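Local coordinates for separin (PDB 5U1T), which is the caspase-like cysteine protease that cleaves the MCD1/SCC1 subunit of cohesin at the onset of anaphase, so that chromosomes can segregate, at residues A[64-69]-A[459-464]; A[500-505]-A[549-554]. All blocks are in the same frame, centred on the assembly; numbering follows the deposited sequence.

Contact 1 of 2, residues A[64-69]-A[459-464]; sequences SHHMWG and FNVYCM
Met464 curls around one corner of the His66 imidazole: its CG and CE both lie 3.6 Å from His66 CE1, with SD almost as near. The contact is a buried meeting of two interhelical loops in the helical part of separase; the loop ahead of helix 69-87 packs on a 3-10 turn, 461-464, ahead of helix 470-485. Bends at chi2 (-60°) and chi3 (-47°) fold the thioether of Met464 round the CE1 corner of His66, which brings CE to the imidazole edge near the ring plane. SD sits 4.9 Å from the centroid of the His66 ring in an oblique sulfur-aromatic approach. Trp68 supplies the other half of the contact. The six-membered end of its indole points at the turn, CZ2 lying 3.9 Å from Met464 CB. Val461 comes from the other end of the turn and places CG2 near the indole plane, 3.8 Å from Trp68 CH2. Within 64-69 the two rings also overlap, Trp68 CZ2 lying over the rim of one His66 face. No polar bond joins the two segments; His66 NE2 is bonded to Ser500 OG and Trp68 NE1 to the carbonyl of Asn467. Trp124 meets Trp68 edge-to-face, while Phe472 and Val473 of helix 470-485 touch Met464. The 3-10 turn is fastened from within by Met464 N to Val461 O. It opens with an Asx turn, in which Tyr462 N donates to Asn460 OD1 over 3.1 Å, from above the carbonyl plane.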
loop_
_atom_site.group_PDB
_atom_site.type_symbol
_atom_site.label_atom_id
_atom_site.label_comp_id
_atom_site.label_asym_id
_atom_site.label_seq_id
_atom_site.Cartn_x
_atom_site.Cartn_y
_atom_site.Cartn_z
ATOM N N SER A 64 -31.462 -11.575 -27.944
ATOM C CA SER A 64 -30.392 -11.996 -27.075
ATOM C C SER A 64 -29.257 -10.983 -27.054
ATOM O O SER A 64 -28.575 -10.848 -26.041
ATOM C CB SER A 64 -29.864 -13.346 -27.496
ATOM O OG SER A 64 -28.931 -13.801 -26.547
ATOM N N HIS A 65 -29.057 -10.275 -28.165
ATOM C CA HIS A 65 -27.945 -9.342 -28.267
ATOM C C HIS A 65 -28.401 -7.911 -28.087
ATOM O O HIS A 65 -27.733 -6.998 -28.532
ATOM C CB HIS A 65 -27.237 -9.485 -29.620
ATOM C CG HIS A 65 -26.674 -10.851 -29.865
ATOM N ND1 HIS A 65 -25.971 -11.169 -31.008
ATOM C CD2 HIS A 65 -26.705 -11.981 -29.116
ATOM C CE1 HIS A 65 -25.598 -12.439 -30.953
ATOM N NE2 HIS A 65 -26.023 -12.950 -29.810
ATOM N N HIS A 66 -29.574 -7.745 -27.479
ATOM C CA HIS A 66 -30.199 -6.435 -27.235
ATOM C C HIS A 66 -30.332 -5.496 -28.457
ATOM O O HIS A 66 -30.450 -4.291 -28.301
ATOM C CB HIS A 66 -29.429 -5.719 -26.110
ATOM C CG HIS A 66 -29.687 -6.293 -24.750
ATOM N ND1 HIS A 66 -29.902 -5.506 -23.638
ATOM C CD2 HIS A 66 -29.806 -7.573 -24.334
ATOM C CE1 HIS A 66 -30.137 -6.281 -22.594
ATOM N NE2 HIS A 66 -30.085 -7.538 -22.994
ATOM N N MET A 67 -30.341 -6.046 -29.663
ATOM C CA MET A 67 -30.426 -5.246 -30.880
ATOM C C MET A 67 -31.887 -4.933 -31.256
ATOM O O MET A 67 -32.441 -5.525 -32.194
ATOM C CB MET A 67 -29.738 -5.989 -32.022
ATOM C CG MET A 67 -28.249 -6.033 -31.912
ATOM S SD MET A 67 -27.613 -4.351 -32.081
ATOM C CE MET A 67 -27.307 -4.281 -33.841
ATOM N N TRP A 68 -32.518 -4.018 -30.531
ATOM C CA TRP A 68 -33.977 -3.918 -30.561
ATOM C C TRP A 68 -34.535 -3.361 -31.867
ATOM O O TRP A 68 -35.661 -3.668 -32.251
ATOM C CB TRP A 68 -34.481 -3.050 -29.409
ATOM C CG TRP A 68 -33.767 -3.223 -28.056
ATOM C CD1 TRP A 68 -33.096 -2.255 -27.350
ATOM C CD2 TRP A 68 -33.709 -4.411 -27.247
ATOM N NE1 TRP A 68 -32.625 -2.768 -26.169
ATOM C CE2 TRP A 68 -32.973 -4.087 -26.084
ATOM C CE3 TRP A 68 -34.184 -5.712 -27.401
ATOM C CZ2 TRP A 68 -32.722 -5.021 -25.075
ATOM C CZ3 TRP A 68 -33.921 -6.642 -26.403
ATOM C CH2 TRP A 68 -33.198 -6.293 -25.256
ATOM N N GLY A 69 -33.750 -2.533 -32.542
ATOM C CA GLY A 69 -34.198 -1.817 -33.713
ATOM C C GLY A 69 -34.294 -2.737 -34.893
ATOM O O GLY A 69 -35.057 -2.481 -35.817
ATOM N N PHE A 459 -36.083 -11.234 -13.487
ATOM C CA PHE A 459 -34.917 -11.385 -14.330
ATOM C C PHE A 459 -35.410 -11.876 -15.667
ATOM O O PHE A 459 -35.421 -13.074 -15.960
ATOM C CB PHE A 459 -33.885 -12.318 -13.703
ATOM C CG PHE A 459 -32.520 -12.172 -14.278
ATOM C CD1 PHE A 459 -31.728 -11.098 -13.933
ATOM C CD2 PHE A 459 -32.029 -13.107 -15.171
ATOM C CE1 PHE A 459 -30.445 -10.951 -14.465
ATOM C CE2 PHE A 459 -30.751 -12.974 -15.709
ATOM C CZ PHE A 459 -29.963 -11.893 -15.357
ATOM N N ASN A 460 -35.839 -10.907 -16.466
ATOM C CA ASN A 460 -36.572 -11.157 -17.706
ATOM C C ASN A 460 -36.250 -10.060 -18.698
ATOM O O ASN A 460 -36.351 -8.884 -18.362
ATOM C CB ASN A 460 -38.093 -11.226 -17.424
ATOM C CG ASN A 460 -38.932 -11.451 -18.679
ATOM O OD1 ASN A 460 -39.358 -10.495 -19.337
ATOM N ND2 ASN A 460 -39.205 -12.721 -18.986
ATOM N N VAL A 461 -35.875 -10.443 -19.913
ATOM C CA VAL A 461 -35.416 -9.482 -20.910
ATOM C C VAL A 461 -36.407 -8.354 -21.283
ATOM O O VAL A 461 -35.952 -7.264 -21.633
ATOM C CB VAL A 461 -35.001 -10.202 -22.204
ATOM C CG1 VAL A 461 -36.190 -10.695 -22.939
ATOM C CG2 VAL A 461 -34.215 -9.277 -23.093
ATOM N N TYR A 462 -37.727 -8.560 -21.208
ATOM C CA TYR A 462 -38.634 -7.482 -21.613
ATOM C C TYR A 462 -38.606 -6.395 -20.554
ATOM O O TYR A 462 -39.091 -5.291 -20.772
ATOM C CB TYR A 462 -40.083 -7.978 -21.877
ATOM C CG TYR A 462 -40.155 -8.858 -23.100
ATOM C CD1 TYR A 462 -40.107 -8.305 -24.380
ATOM C CD2 TYR A 462 -40.211 -10.235 -22.984
ATOM C CE1 TYR A 462 -40.137 -9.106 -25.507
ATOM C CE2 TYR A 462 -40.222 -11.034 -24.084
ATOM C CZ TYR A 462 -40.200 -10.475 -25.350
ATOM O OH TYR A 462 -40.223 -11.293 -26.462
ATOM N N CYS A 463 -38.000 -6.693 -19.415
ATOM C CA CYS A 463 -37.746 -5.659 -18.417
ATOM C C CYS A 463 -36.725 -4.600 -18.881
ATOM O O CYS A 463 -36.675 -3.516 -18.310
ATOM C CB CYS A 463 -37.286 -6.294 -17.107
ATOM S SG CYS A 463 -38.630 -6.966 -16.099
ATOM N N MET A 464 -35.940 -4.901 -19.914
ATOM C CA MET A 464 -35.025 -3.916 -20.480
ATOM C C MET A 464 -35.736 -2.744 -21.153
ATOM O O MET A 464 -35.108 -1.714 -21.405
ATOM C CB MET A 464 -34.086 -4.567 -21.490
ATOM C CG MET A 464 -33.327 -5.778 -20.950
ATOM S SD MET A 464 -32.256 -5.452 -19.527
ATOM C CE MET A 464 -31.448 -4.006 -20.141
#

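Contact 2 of 2, residues A[500-505]-A[549-554]; sequences SEIMLS and KLHLLN
The His551 imidazole meets segment 500-505 with its edge, where Glu501 OE1 and Ile502 CD1 both lie near the ring plane, while the His65 ring stacks with it. NE2 of His551 donates to Glu501 OE1 at 3.2 Å, a nearly straight bond (168°) that reaches the oxygen close to its C-O axis, with carboxylate and ring planes 28° apart. Glu501 holds CG anti to its backbone N (chi1 -180°) and extends beyond it, carrying the carboxylate to the ring. ND1 accepts from Leu553 N at 3.1 Å, so bonds at both nitrogens fix the rotation of the ring. Ser522 OG and Ser525 OG also bind Glu501 OE1, and this buried carboxylate opens a helix, whose N-terminal end would probably stabilise its charge. Ile502 CD1 touches CE1 of His551 and meets Leu553 tip to tip, 3.8 Å from Leu553 CG. A leucine in place of His551 would probably leave Leu553 N without its acceptor and Glu501 OE1 with the serines alone. Ser500 caps helix 501-509, its OG taking Met503 N at 2.9 Å. That helix start and loop 549-554 are flanked by helix 523-533, which touches His551 and Leu553, and by helix 470-485, which touches Ile502 and Leu553.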
loop_
_atom_site.group_PDB
_atom_site.type_symbol
_atom_site.label_atom_id
_atom_site.label_comp_id
_atom_site.label_asym_id
_atom_site.label_seq_id
_atom_site.Cartn_x
_atom_site.Cartn_y
_atom_site.Cartn_z
ATOM N N SER A 500 -31.669 -12.349 -21.804
ATOM C CA SER A 500 -30.624 -12.222 -22.803
ATOM C C SER A 500 -29.295 -12.825 -22.396
ATOM O O SER A 500 -29.057 -13.184 -21.243
ATOM C CB SER A 500 -30.387 -10.758 -23.119
ATOM O OG SER A 500 -29.905 -10.114 -21.962
ATOM N N GLU A 501 -28.427 -12.913 -23.388
ATOM C CA GLU A 501 -27.041 -13.280 -23.215
ATOM C C GLU A 501 -26.350 -12.254 -22.335
ATOM O O GLU A 501 -25.634 -12.597 -21.399
ATOM C CB GLU A 501 -26.363 -13.349 -24.572
ATOM C CG GLU A 501 -24.946 -13.720 -24.510
ATOM C CD GLU A 501 -24.320 -13.798 -25.878
ATOM O OE1 GLU A 501 -23.821 -12.765 -26.385
ATOM O OE2 GLU A 501 -24.333 -14.909 -26.448
ATOM N N ILE A 502 -26.577 -10.986 -22.651
ATOM C CA ILE A 502 -25.969 -9.893 -21.922
ATOM C C ILE A 502 -26.360 -9.913 -20.427
ATOM O O ILE A 502 -25.493 -9.806 -19.537
ATOM C CB ILE A 502 -26.347 -8.559 -22.584
ATOM C CG1 ILE A 502 -26.126 -8.679 -24.097
ATOM C CG2 ILE A 502 -25.546 -7.423 -21.990
ATOM C CD1 ILE A 502 -25.944 -7.367 -24.828
ATOM N N MET A 503 -27.648 -10.079 -20.150
ATOM C CA MET A 503 -28.113 -10.164 -18.777
ATOM C C MET A 503 -27.450 -11.303 -18.011
ATOM O O MET A 503 -27.098 -11.136 -16.836
ATOM C CB MET A 503 -29.631 -10.347 -18.729
ATOM C CG MET A 503 -30.400 -9.118 -19.108
ATOM S SD MET A 503 -32.174 -9.447 -19.203
ATOM C CE MET A 503 -32.604 -9.728 -17.472
ATOM N N LEU A 504 -27.312 -12.462 -18.660
ATOM C CA LEU A 504 -26.695 -13.612 -18.002
ATOM C C LEU A 504 -25.191 -13.345 -17.722
ATOM O O LEU A 504 -24.651 -13.754 -16.681
ATOM C CB LEU A 504 -26.881 -14.875 -18.838
ATOM C CG LEU A 504 -28.295 -15.470 -18.872
ATOM C CD1 LEU A 504 -28.392 -16.546 -19.929
ATOM C CD2 LEU A 504 -28.717 -16.032 -17.526
ATOM N N SER A 505 -24.539 -12.640 -18.641
ATOM C CA SER A 505 -23.117 -12.345 -18.538
ATOM C C SER A 505 -22.776 -11.417 -17.353
ATOM O O SER A 505 -21.906 -11.720 -16.543
ATOM C CB SER A 505 -22.628 -11.723 -19.841
ATOM O OG SER A 505 -21.215 -11.660 -19.850
ATOM N N LYS A 549 -22.059 -9.559 -36.178
ATOM C CA LYS A 549 -22.523 -8.422 -36.956
ATOM C C LYS A 549 -23.558 -7.624 -36.159
ATOM O O LYS A 549 -23.478 -6.398 -36.060
ATOM C CB LYS A 549 -23.069 -8.900 -38.303
ATOM C CG LYS A 549 -21.958 -9.409 -39.256
ATOM C CD LYS A 549 -22.479 -10.416 -40.317
ATOM C CE LYS A 549 -23.395 -9.759 -41.370
ATOM N NZ LYS A 549 -23.822 -10.719 -42.451
ATOM N N LEU A 550 -24.481 -8.329 -35.527
ATOM C CA LEU A 550 -25.541 -7.684 -34.770
ATOM C C LEU A 550 -25.345 -7.883 -33.277
ATOM O O LEU A 550 -25.596 -8.968 -32.754
ATOM C CB LEU A 550 -26.903 -8.236 -35.202
ATOM C CG LEU A 550 -27.159 -8.146 -36.718
ATOM C CD1 LEU A 550 -28.518 -8.712 -37.087
ATOM C CD2 LEU A 550 -27.015 -6.705 -37.231
ATOM N N HIS A 551 -24.908 -6.849 -32.577
ATOM C CA HIS A 551 -24.789 -6.953 -31.133
ATOM C C HIS A 551 -24.769 -5.577 -30.518
ATOM O O HIS A 551 -24.100 -4.697 -31.038
ATOM C CB HIS A 551 -23.530 -7.730 -30.757
ATOM C CG HIS A 551 -23.638 -8.462 -29.453
ATOM N ND1 HIS A 551 -24.029 -7.846 -28.285
ATOM C CD2 HIS A 551 -23.420 -9.759 -29.142
ATOM C CE1 HIS A 551 -24.052 -8.733 -27.307
ATOM N NE2 HIS A 551 -23.684 -9.901 -27.802
ATOM N N LEU A 552 -25.500 -5.372 -29.428
ATOM C CA LEU A 552 -25.463 -4.091 -28.732
ATOM C C LEU A 552 -24.039 -3.827 -28.242
ATOM O O LEU A 552 -23.564 -2.687 -28.227
ATOM C CB LEU A 552 -26.437 -4.049 -27.554
ATOM C CG LEU A 552 -26.389 -2.748 -26.749
ATOM C CD1 LEU A 552 -26.867 -1.599 -27.594
ATOM C CD2 LEU A 552 -27.192 -2.815 -25.477
ATOM N N LEU A 553 -23.343 -4.893 -27.871
ATOM C CA LEU A 553 -22.021 -4.734 -27.287
ATOM C C LEU A 553 -21.020 -4.228 -28.323
ATOM O O LEU A 553 -19.938 -3.785 -27.972
ATOM C CB LEU A 553 -21.536 -6.048 -26.669
ATOM C CG LEU A 553 -22.313 -6.498 -25.439
ATOM C CD1 LEU A 553 -21.566 -7.616 -24.802
ATOM C CD2 LEU A 553 -22.539 -5.364 -24.478
ATOM N N ASN A 554 -21.388 -4.273 -29.599
ATOM C CA ASN A 554 -20.499 -3.742 -30.622
ATOM C C ASN A 554 -20.383 -2.220 -30.509
ATOM O O ASN A 554 -19.451 -1.604 -31.034
ATOM C CB ASN A 554 -20.985 -4.149 -32.020
ATOM C CG ASN A 554 -20.619 -5.587 -32.369
ATOM O OD1 ASN A 554 -19.612 -6.122 -31.869
ATOM N ND2 ASN A 554 -21.429 -6.225 -33.232
#

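In the fold
Neither contact belongs to the surface: every touching residue in both is buried, and both lie in the all-helical half of the chain, away from the probable active site. Their centres are 9 Å apart, and each joins a loop to a second short element, a 3-10 turn in contact 1 and a helix start in contact 2. Helix 470-485 flanks both. The chemistry differs: contact 1 is carried by rings against a thioether and a valine methyl, whereas contact 2 adds a histidine-carboxylate bond to a small aliphatic cluster. Segment 64-69 ties them together, with His65 ND1 bonded to Leu550 O, while Phe459 of segment 459-464 packs on Met503 of segment 500-505.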